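Local coordinates for protein phospho-2-dehydro-3-deoxyheptonate aldolase (Francisella tularensis, PDB 3TQK) that probably catalyses the stereospecific condensation of phosphoenolpyruvate with D-erythrose 4-phosphate to DAHP, the first step of chorismate biosynthesis, and binds manganese, at residues I262-G267 / V296-N301; M88-E93 / N125-L130. All blocks are in the same frame, centred on the assembly; numbering follows the deposited sequence.

Contact 1 (I262-G267 / V296-N301); sequences IDCSHG and VMIESN. With MN (manganese (II) ion), chain B.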
ATOM      1  N   ILE A 262      -2.273 -13.323  17.450  1.00 24.85           N
ATOM      2  CA  ILE A 262      -3.625 -12.767  17.490  1.00 26.39           C
ATOM      3  C   ILE A 262      -3.673 -11.401  18.191  1.00 27.00           C
ATOM      4  O   ILE A 262      -3.235 -11.248  19.320  1.00 27.06           O
ATOM      5  CB  ILE A 262      -4.620 -13.742  18.157  1.00 27.70           C
ATOM      6  CG1 ILE A 262      -4.492 -15.137  17.535  1.00 27.12           C
ATOM      7  CG2 ILE A 262      -6.057 -13.223  18.011  1.00 29.01           C
ATOM      8  CD1 ILE A 262      -5.433 -16.167  18.088  1.00 28.13           C
ATOM      9  N   ASP A 263      -4.219 -10.411  17.503  1.00 27.97           N
ATOM     10  CA  ASP A 263      -4.444  -9.087  18.082  1.00 29.15           C
ATOM     11  C   ASP A 263      -5.683  -9.176  18.954  1.00 31.59           C
ATOM     12  O   ASP A 263      -6.743  -9.522  18.454  1.00 33.09           O
ATOM     13  CB  ASP A 263      -4.658  -8.067  16.961  1.00 28.64           C
ATOM     14  CG  ASP A 263      -4.589  -6.612  17.445  1.00 30.03           C
ATOM     15  OD1 ASP A 263      -4.736  -6.361  18.663  1.00 30.74           O
ATOM     16  OD2 ASP A 263      -4.393  -5.711  16.590  1.00 30.11           O
ATOM     17  N   CYS A 264      -5.563  -8.896  20.253  1.00 32.72           N
ATOM     18  CA  CYS A 264      -6.745  -8.863  21.117  1.00 35.44           C
ATOM     19  C   CYS A 264      -7.599  -7.606  20.904  1.00 36.78           C
ATOM     20  O   CYS A 264      -8.744  -7.552  21.365  1.00 38.87           O
ATOM     21  CB  CYS A 264      -6.357  -8.925  22.596  1.00 36.22           C
ATOM     22  SG  CYS A 264      -5.397 -10.359  23.040  1.00 35.92           S
ATOM     23  N   SER A 265      -7.036  -6.604  20.230  1.00 35.84           N
ATOM     24  CA  SER A 265      -7.669  -5.297  20.077  1.00 36.95           C
ATOM     25  C   SER A 265      -8.205  -5.093  18.652  1.00 37.22           C
ATOM     26  O   SER A 265      -8.443  -6.058  17.925  1.00 37.11           O
ATOM     27  CB  SER A 265      -6.649  -4.205  20.435  1.00 36.07           C
ATOM     28  OG  SER A 265      -7.287  -2.976  20.707  1.00 36.08           O
ATOM     29  N   HIS A 266      -8.392  -3.830  18.272  1.00 38.12           N
ATOM     30  CA  HIS A 266      -8.906  -3.443  16.946  1.00 38.55           C
ATOM     31  C   HIS A 266     -10.139  -4.255  16.541  1.00 39.99           C
ATOM     32  O   HIS A 266     -11.125  -4.268  17.272  1.00 41.10           O
ATOM     33  CB  HIS A 266      -7.777  -3.479  15.909  1.00 36.72           C
ATOM     34  CG  HIS A 266      -6.603  -2.641  16.302  1.00 35.96           C
ATOM     35  ND1 HIS A 266      -5.432  -3.184  16.784  1.00 36.40           N
ATOM     36  CD2 HIS A 266      -6.446  -1.296  16.351  1.00 36.39           C
ATOM     37  CE1 HIS A 266      -4.589  -2.208  17.080  1.00 36.41           C
ATOM     38  NE2 HIS A 266      -5.186  -1.053  16.838  1.00 36.24           N
ATOM     39  N   GLY A 267     -10.086  -4.937  15.402  1.00 39.63           N
ATOM     40  CA  GLY A 267     -11.254  -5.670  14.914  1.00 41.32           C
ATOM     41  C   GLY A 267     -11.728  -6.813  15.798  1.00 42.43           C
ATOM     42  O   GLY A 267     -12.912  -7.172  15.767  1.00 44.40           O
ATOM     43  N   VAL A 296       0.327 -12.703  21.066  1.00 25.00           N
ATOM     44  CA  VAL A 296      -0.824 -11.817  21.084  1.00 25.93           C
ATOM     45  C   VAL A 296      -0.369 -10.360  21.058  1.00 25.80           C
ATOM     46  O   VAL A 296       0.804 -10.059  21.312  1.00 24.48           O
ATOM     47  CB  VAL A 296      -1.718 -12.075  22.312  1.00 27.58           C
ATOM     48  CG1 VAL A 296      -2.264 -13.495  22.276  1.00 28.09           C
ATOM     49  CG2 VAL A 296      -0.952 -11.821  23.621  1.00 27.47           C
HETATM   50  N   MSE A 297      -1.293  -9.469  20.708  1.00 26.87           N
HETATM   51  CA  MSE A 297      -1.081  -8.026  20.845  1.00 27.47           C
HETATM   52  C   MSE A 297      -2.115  -7.480  21.802  1.00 28.78           C
HETATM   53  O   MSE A 297      -3.274  -7.869  21.745  1.00 29.72           O
HETATM   54  CB  MSE A 297      -1.235  -7.302  19.517  1.00 27.25           C
HETATM   55  CG  MSE A 297      -0.597  -8.000  18.329  1.00 28.64           C
HETATM   56 SE   MSE A 297      -0.450  -6.790  16.798  1.00 34.06          SE
HETATM   57  CE  MSE A 297       0.707  -5.428  17.609  1.00 30.46           C
ATOM     58  N   ILE A 298      -1.685  -6.579  22.680  1.00 29.13           N
ATOM     59  CA  ILE A 298      -2.568  -5.914  23.622  1.00 30.62           C
ATOM     60  C   ILE A 298      -2.320  -4.419  23.521  1.00 31.03           C
ATOM     61  O   ILE A 298      -1.170  -3.987  23.464  1.00 29.67           O
ATOM     62  CB  ILE A 298      -2.248  -6.328  25.058  1.00 31.57           C
ATOM     63  CG1 ILE A 298      -2.450  -7.828  25.248  1.00 31.29           C
ATOM     64  CG2 ILE A 298      -3.094  -5.522  26.053  1.00 32.78           C
ATOM     65  CD1 ILE A 298      -1.851  -8.334  26.537  1.00 31.45           C
ATOM     66  N   GLU A 299      -3.393  -3.632  23.484  1.00 32.78           N
ATOM     67  CA  GLU A 299      -3.276  -2.174  23.491  1.00 33.49           C
ATOM     68  C   GLU A 299      -3.473  -1.691  24.921  1.00 34.93           C
ATOM     69  O   GLU A 299      -4.540  -1.862  25.506  1.00 36.30           O
ATOM     70  CB  GLU A 299      -4.254  -1.514  22.498  1.00 34.33           C
ATOM     71  CG  GLU A 299      -3.731  -1.527  21.048  1.00 33.88           C
ATOM     72  CD  GLU A 299      -4.608  -0.763  20.051  1.00 35.75           C
ATOM     73  OE1 GLU A 299      -5.854  -0.903  20.079  1.00 37.13           O
ATOM     74  OE2 GLU A 299      -4.033  -0.033  19.213  1.00 35.53           O
ATOM     75  N   SER A 300      -2.409  -1.127  25.484  1.00 34.76           N
ATOM     76  CA  SER A 300      -2.317  -0.871  26.914  1.00 36.51           C
ATOM     77  C   SER A 300      -1.658   0.479  27.186  1.00 37.29           C
ATOM     78  O   SER A 300      -0.777   0.903  26.439  1.00 36.08           O
ATOM     79  CB  SER A 300      -1.490  -1.994  27.559  1.00 36.19           C
ATOM     80  OG  SER A 300      -1.050  -1.659  28.866  1.00 35.62           O
ATOM     81  N   ASN A 301      -2.067   1.144  28.260  1.00 39.60           N
ATOM     82  CA  ASN A 301      -1.458   2.433  28.641  1.00 40.67           C
ATOM     83  C   ASN A 301      -1.539   2.632  30.157  1.00 42.88           C
ATOM     84  O   ASN A 301      -1.949   1.727  30.879  1.00 43.33           O
ATOM     85  CB  ASN A 301      -2.137   3.595  27.887  1.00 41.04           C
ATOM     86  CG  ASN A 301      -1.148   4.693  27.445  1.00 41.30           C
ATOM     87  OD1 ASN A 301      -0.189   5.031  28.154  1.00 41.20           O
ATOM     88  ND2 ASN A 301      -1.399   5.259  26.267  1.00 41.41           N
TER
HETATM   89 MN    MN B1001      -4.671   0.996  17.582  1.00 38.04          MN
HETATM   90  O   HOH W   1      -8.424  -0.883  18.759  1.00  8.35           O

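Contact 2 (M88-E93 / N125-L130); sequences MRVYFE and NLLSDL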
HETATM    1  N   MSE A  88       7.694  -4.304  23.776  1.00 23.52           N
HETATM    2  CA  MSE A  88       6.899  -3.099  23.908  1.00 24.71           C
HETATM    3  C   MSE A  88       6.500  -2.495  22.580  1.00 23.43           C
HETATM    4  O   MSE A  88       7.329  -2.285  21.701  1.00 21.99           O
HETATM    5  CB  MSE A  88       7.588  -2.005  24.678  1.00 26.18           C
HETATM    6  CG  MSE A  88       6.675  -0.773  24.674  1.00 29.27           C
HETATM    7 SE   MSE A  88       7.094   0.345  26.053  1.00 36.48          SE
HETATM    8  CE  MSE A  88       6.134   2.000  25.575  1.00 31.66           C
ATOM      9  N   ARG A  89       5.223  -2.155  22.505  1.00 23.89           N
ATOM     10  CA  ARG A  89       4.614  -1.575  21.327  1.00 23.95           C
ATOM     11  C   ARG A  89       4.947  -0.087  21.278  1.00 24.20           C
ATOM     12  O   ARG A  89       4.564   0.682  22.173  1.00 25.65           O
ATOM     13  CB  ARG A  89       3.108  -1.811  21.422  1.00 24.78           C
ATOM     14  CG  ARG A  89       2.285  -1.386  20.252  1.00 25.40           C
ATOM     15  CD  ARG A  89       0.802  -1.364  20.640  1.00 27.53           C
ATOM     16  NE  ARG A  89       0.096  -0.549  19.667  1.00 29.37           N
ATOM     17  CZ  ARG A  89      -0.406  -0.998  18.523  1.00 29.35           C
ATOM     18  NH1 ARG A  89      -0.349  -2.283  18.215  1.00 28.73           N
ATOM     19  NH2 ARG A  89      -0.994  -0.147  17.686  1.00 31.72           N
ATOM     20  N   VAL A  90       5.680   0.317  20.248  1.00 23.32           N
ATOM     21  CA  VAL A  90       6.078   1.709  20.089  1.00 24.13           C
ATOM     22  C   VAL A  90       5.668   2.170  18.692  1.00 24.57           C
ATOM     23  O   VAL A  90       6.492   2.197  17.769  1.00 23.42           O
ATOM     24  CB  VAL A  90       7.606   1.893  20.305  1.00 24.01           C
ATOM     25  CG1 VAL A  90       7.934   3.352  20.548  1.00 23.71           C
ATOM     26  CG2 VAL A  90       8.102   1.042  21.473  1.00 23.77           C
ATOM     27  N   TYR A  91       4.386   2.519  18.542  1.00 26.15           N
ATOM     28  CA  TYR A  91       3.818   2.855  17.232  1.00 27.07           C
ATOM     29  C   TYR A  91       3.773   4.351  16.990  1.00 28.60           C
ATOM     30  O   TYR A  91       3.425   5.119  17.880  1.00 30.06           O
ATOM     31  CB  TYR A  91       2.428   2.256  17.076  1.00 27.39           C
ATOM     32  CG  TYR A  91       2.453   0.819  16.606  1.00 28.42           C
ATOM     33  CD1 TYR A  91       3.270  -0.124  17.224  1.00 28.86           C
ATOM     34  CD2 TYR A  91       1.674   0.399  15.537  1.00 31.29           C
ATOM     35  CE1 TYR A  91       3.304  -1.437  16.802  1.00 28.95           C
ATOM     36  CE2 TYR A  91       1.699  -0.931  15.109  1.00 32.21           C
ATOM     37  CZ  TYR A  91       2.519  -1.843  15.753  1.00 30.52           C
ATOM     38  OH  TYR A  91       2.554  -3.165  15.349  1.00 32.13           O
ATOM     39  N   PHE A  92       4.119   4.764  15.778  1.00 29.36           N
ATOM     40  CA  PHE A  92       4.262   6.193  15.489  1.00 31.49           C
ATOM     41  C   PHE A  92       3.280   6.703  14.432  1.00 32.99           C
ATOM     42  O   PHE A  92       3.463   7.791  13.885  1.00 33.14           O
ATOM     43  CB  PHE A  92       5.698   6.493  15.062  1.00 30.76           C
ATOM     44  CG  PHE A  92       6.714   6.248  16.139  1.00 30.54           C
ATOM     45  CD1 PHE A  92       6.666   6.961  17.324  1.00 30.82           C
ATOM     46  CD2 PHE A  92       7.711   5.295  15.971  1.00 30.34           C
ATOM     47  CE1 PHE A  92       7.602   6.747  18.323  1.00 30.99           C
ATOM     48  CE2 PHE A  92       8.650   5.083  16.966  1.00 30.56           C
ATOM     49  CZ  PHE A  92       8.591   5.807  18.143  1.00 30.56           C
ATOM     50  N   GLU A  93       2.227   5.935  14.172  1.00 34.64           N
ATOM     51  CA  GLU A  93       1.271   6.282  13.127  1.00 36.43           C
ATOM     52  C   GLU A  93      -0.111   5.696  13.449  1.00 37.45           C
ATOM     53  O   GLU A  93      -0.228   4.574  13.938  1.00 37.46           O
ATOM     54  CB  GLU A  93       1.793   5.786  11.768  1.00 35.83           C
ATOM     55  CG  GLU A  93       1.172   6.444  10.524  1.00 38.95           C
ATOM     56  CD  GLU A  93       0.168   5.546   9.778  1.00 43.56           C
ATOM     57  OE1 GLU A  93      -0.404   4.608  10.390  1.00 46.99           O
ATOM     58  OE2 GLU A  93      -0.051   5.782   8.568  1.00 46.56           O
ATOM     59  N   ASN A 125      15.089   8.544  19.267  1.00 22.81           N
ATOM     60  CA  ASN A 125      15.598   8.741  20.626  1.00 24.70           C
ATOM     61  C   ASN A 125      14.778   7.961  21.649  1.00 24.40           C
ATOM     62  O   ASN A 125      15.325   7.441  22.619  1.00 25.14           O
ATOM     63  CB  ASN A 125      15.689  10.236  21.013  1.00 26.53           C
ATOM     64  CG  ASN A 125      16.879  10.537  21.937  1.00 28.95           C
ATOM     65  OD1 ASN A 125      17.279   9.701  22.733  1.00 31.43           O
ATOM     66  ND2 ASN A 125      17.450  11.731  21.817  1.00 31.11           N
ATOM     67  N   LEU A 126      13.474   7.860  21.425  1.00 23.59           N
ATOM     68  CA  LEU A 126      12.627   7.040  22.293  1.00 24.06           C
ATOM     69  C   LEU A 126      13.024   5.557  22.211  1.00 22.93           C
ATOM     70  O   LEU A 126      13.209   4.880  23.230  1.00 23.24           O
ATOM     71  CB  LEU A 126      11.150   7.209  21.922  1.00 23.69           C
ATOM     72  CG  LEU A 126      10.147   6.392  22.735  1.00 23.91           C
ATOM     73  CD1 LEU A 126      10.313   6.625  24.243  1.00 23.79           C
ATOM     74  CD2 LEU A 126       8.743   6.726  22.277  1.00 22.58           C
ATOM     75  N   LEU A 127      13.165   5.065  20.989  1.00 21.93           N
ATOM     76  CA  LEU A 127      13.561   3.680  20.770  1.00 21.09           C
ATOM     77  C   LEU A 127      14.942   3.397  21.331  1.00 22.10           C
ATOM     78  O   LEU A 127      15.175   2.328  21.902  1.00 22.88           O
ATOM     79  CB  LEU A 127      13.514   3.344  19.290  1.00 20.10           C
ATOM     80  CG  LEU A 127      12.114   3.216  18.716  1.00 19.25           C
ATOM     81  CD1 LEU A 127      12.220   3.260  17.205  1.00 19.39           C
ATOM     82  CD2 LEU A 127      11.407   1.928  19.197  1.00 18.49           C
ATOM     83  N   SER A 128      15.861   4.350  21.202  1.00 23.24           N
ATOM     84  CA  SER A 128      17.180   4.205  21.822  1.00 24.09           C
ATOM     85  C   SER A 128      17.030   4.028  23.331  1.00 25.51           C
ATOM     86  O   SER A 128      17.576   3.082  23.887  1.00 26.39           O
ATOM     87  CB  SER A 128      18.074   5.400  21.503  1.00 24.96           C
ATOM     88  OG  SER A 128      19.366   5.253  22.071  1.00 26.66           O
ATOM     89  N   ASP A 129      16.265   4.913  23.971  1.00 25.98           N
ATOM     90  CA  ASP A 129      16.042   4.864  25.420  1.00 27.56           C
ATOM     91  C   ASP A 129      15.410   3.554  25.908  1.00 27.11           C
ATOM     92  O   ASP A 129      15.869   2.968  26.885  1.00 27.37           O
ATOM     93  CB  ASP A 129      15.181   6.060  25.892  1.00 28.30           C
ATOM     94  CG  ASP A 129      15.899   7.403  25.736  1.00 29.71           C
ATOM     95  OD1 ASP A 129      17.105   7.390  25.446  1.00 31.23           O
ATOM     96  OD2 ASP A 129      15.263   8.469  25.885  1.00 28.42           O
ATOM     97  N   LEU A 130      14.362   3.105  25.225  1.00 26.52           N
ATOM     98  CA  LEU A 130      13.650   1.889  25.621  1.00 26.32           C
ATOM     99  C   LEU A 130      14.524   0.633  25.519  1.00 26.15           C
ATOM    100  O   LEU A 130      14.593  -0.159  26.469  1.00 26.90           O
ATOM    101  CB  LEU A 130      12.386   1.721  24.784  1.00 25.09           C
ATOM    102  CG  LEU A 130      11.311   2.792  25.002  1.00 25.99           C
ATOM    103  CD1 LEU A 130      10.222   2.663  23.948  1.00 25.37           C
ATOM    104  CD2 LEU A 130      10.723   2.681  26.383  1.00 27.48           C
TER

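Contact 1 (I262-G267 / V296-N301)
M297, a selenomethionine, and E299 meet strand 260-263 and the loop after it at the C-terminal ends of two adjacent parallel strands of the TIM barrel. I262 pairs with V296, and D263 with M297. The backbone of M297 is held twice. Its N donates to I262 O (3.0 Å), and its O accepts from C264 N (2.9 Å) in the carbonyl plane. The M297 side chain lies across D263, with CB 3.7 Å from D263 OD1. It bends at chi3 (61°), and SE stays beside the D263 carboxylate. V296 points to the opposite face from M297, and there C264 SG lies 4.1 Å from V296 CB.

Further along, the extended side chain of E299 reaches the manganese site. E299 OE2 binds the ion at 2.0 Å. H266, C58 and D322 also bind it. E299 OE1 accepts from S265 OG on the anti side of the carboxylate (2.6 Å) and from a water that also accepts from H266 N. These two bonds limit how the carboxylate can turn. E299 crosses H266 at about a right angle, with OE1 above one face of the ring, offset toward its rim, and the two planes 51° apart.

D263 supports the site from the second shell. Its OD1 accepts from S265 N in an Asx turn, while K183 forms a salt bridge with OD2. H266 ND1 donates to the syn side of D263 OD2 at 2.7 Å, close to the plane of the imidazole ring. This bond orients the ring, and H266 NE2 binds manganese at 2.2 Å.

Contact 2 (M88-E93 / N125-L130)
The backbone bond from L130 N to L126 O (2.9 Å) spans one turn of helix 116-132 and helps fix two of the leucines that meet V90. With L127 they form the apolar face that the helix turns to segment 88-93. No hydrogen bond crosses between the segments. This is the hydrophobic layer between the barrel wall and the outer helices of a TIM barrel.

V90 is the centre of the contact. With CG1 anti to the backbone N (chi1 -163°), CG1 is turned to L126 and CG2 to L130, and L127 CD2 lies near both. V90 CG2 and L130 CD1 approach tip to tip at 3.6 Å. V90 CG1 meets L126 CD2 at 3.9 Å. L127 runs past V90 in the opposite direction and brings CD2 4.0 Å from V90 CB.

F92 touches the helix with the edge of its ring. L126 CD2 lies 4.1 Å from F92 CE1, and L127 CD1 lies 4.0 Å from F92 CE2, both near the ring plane. At the other end, the selenium of the selenomethionine M88 rests 4.3 Å from L130 CD2.

The helix connects strand 84-89 to the adjacent parallel strand 137-140, a beta-alpha-beta crossover. C137 of that second strand touches V90, L127 and L130. Helix 63-80 packs alongside, with Y69 and L73 against M88 and A70 against L130.

Contacts 1 and 2 have centres about 17 Å apart and belong to the same barrel. Strand 51-56 lies between strands 84-89 and 293-299. R89 joins the two contacts. Its NH2 forms a salt bridge with E299 OE2 (3.4 Å), so segment 88-93 places a probably positive guanidinium beside the manganese site of contact 1. M297 CE packs 3.4 Å from R89 NH1 and 3.7 Å from Y91 OH. The centre of the Y91 ring lies under R89 CZ, and R89 also donates to the backbone oxygens of P57 and C58. R89 and Y91 thus turn to strand 293-299, while V90 faces the helix. The nearest F92 side-chain atom is about 12 Å from the manganese.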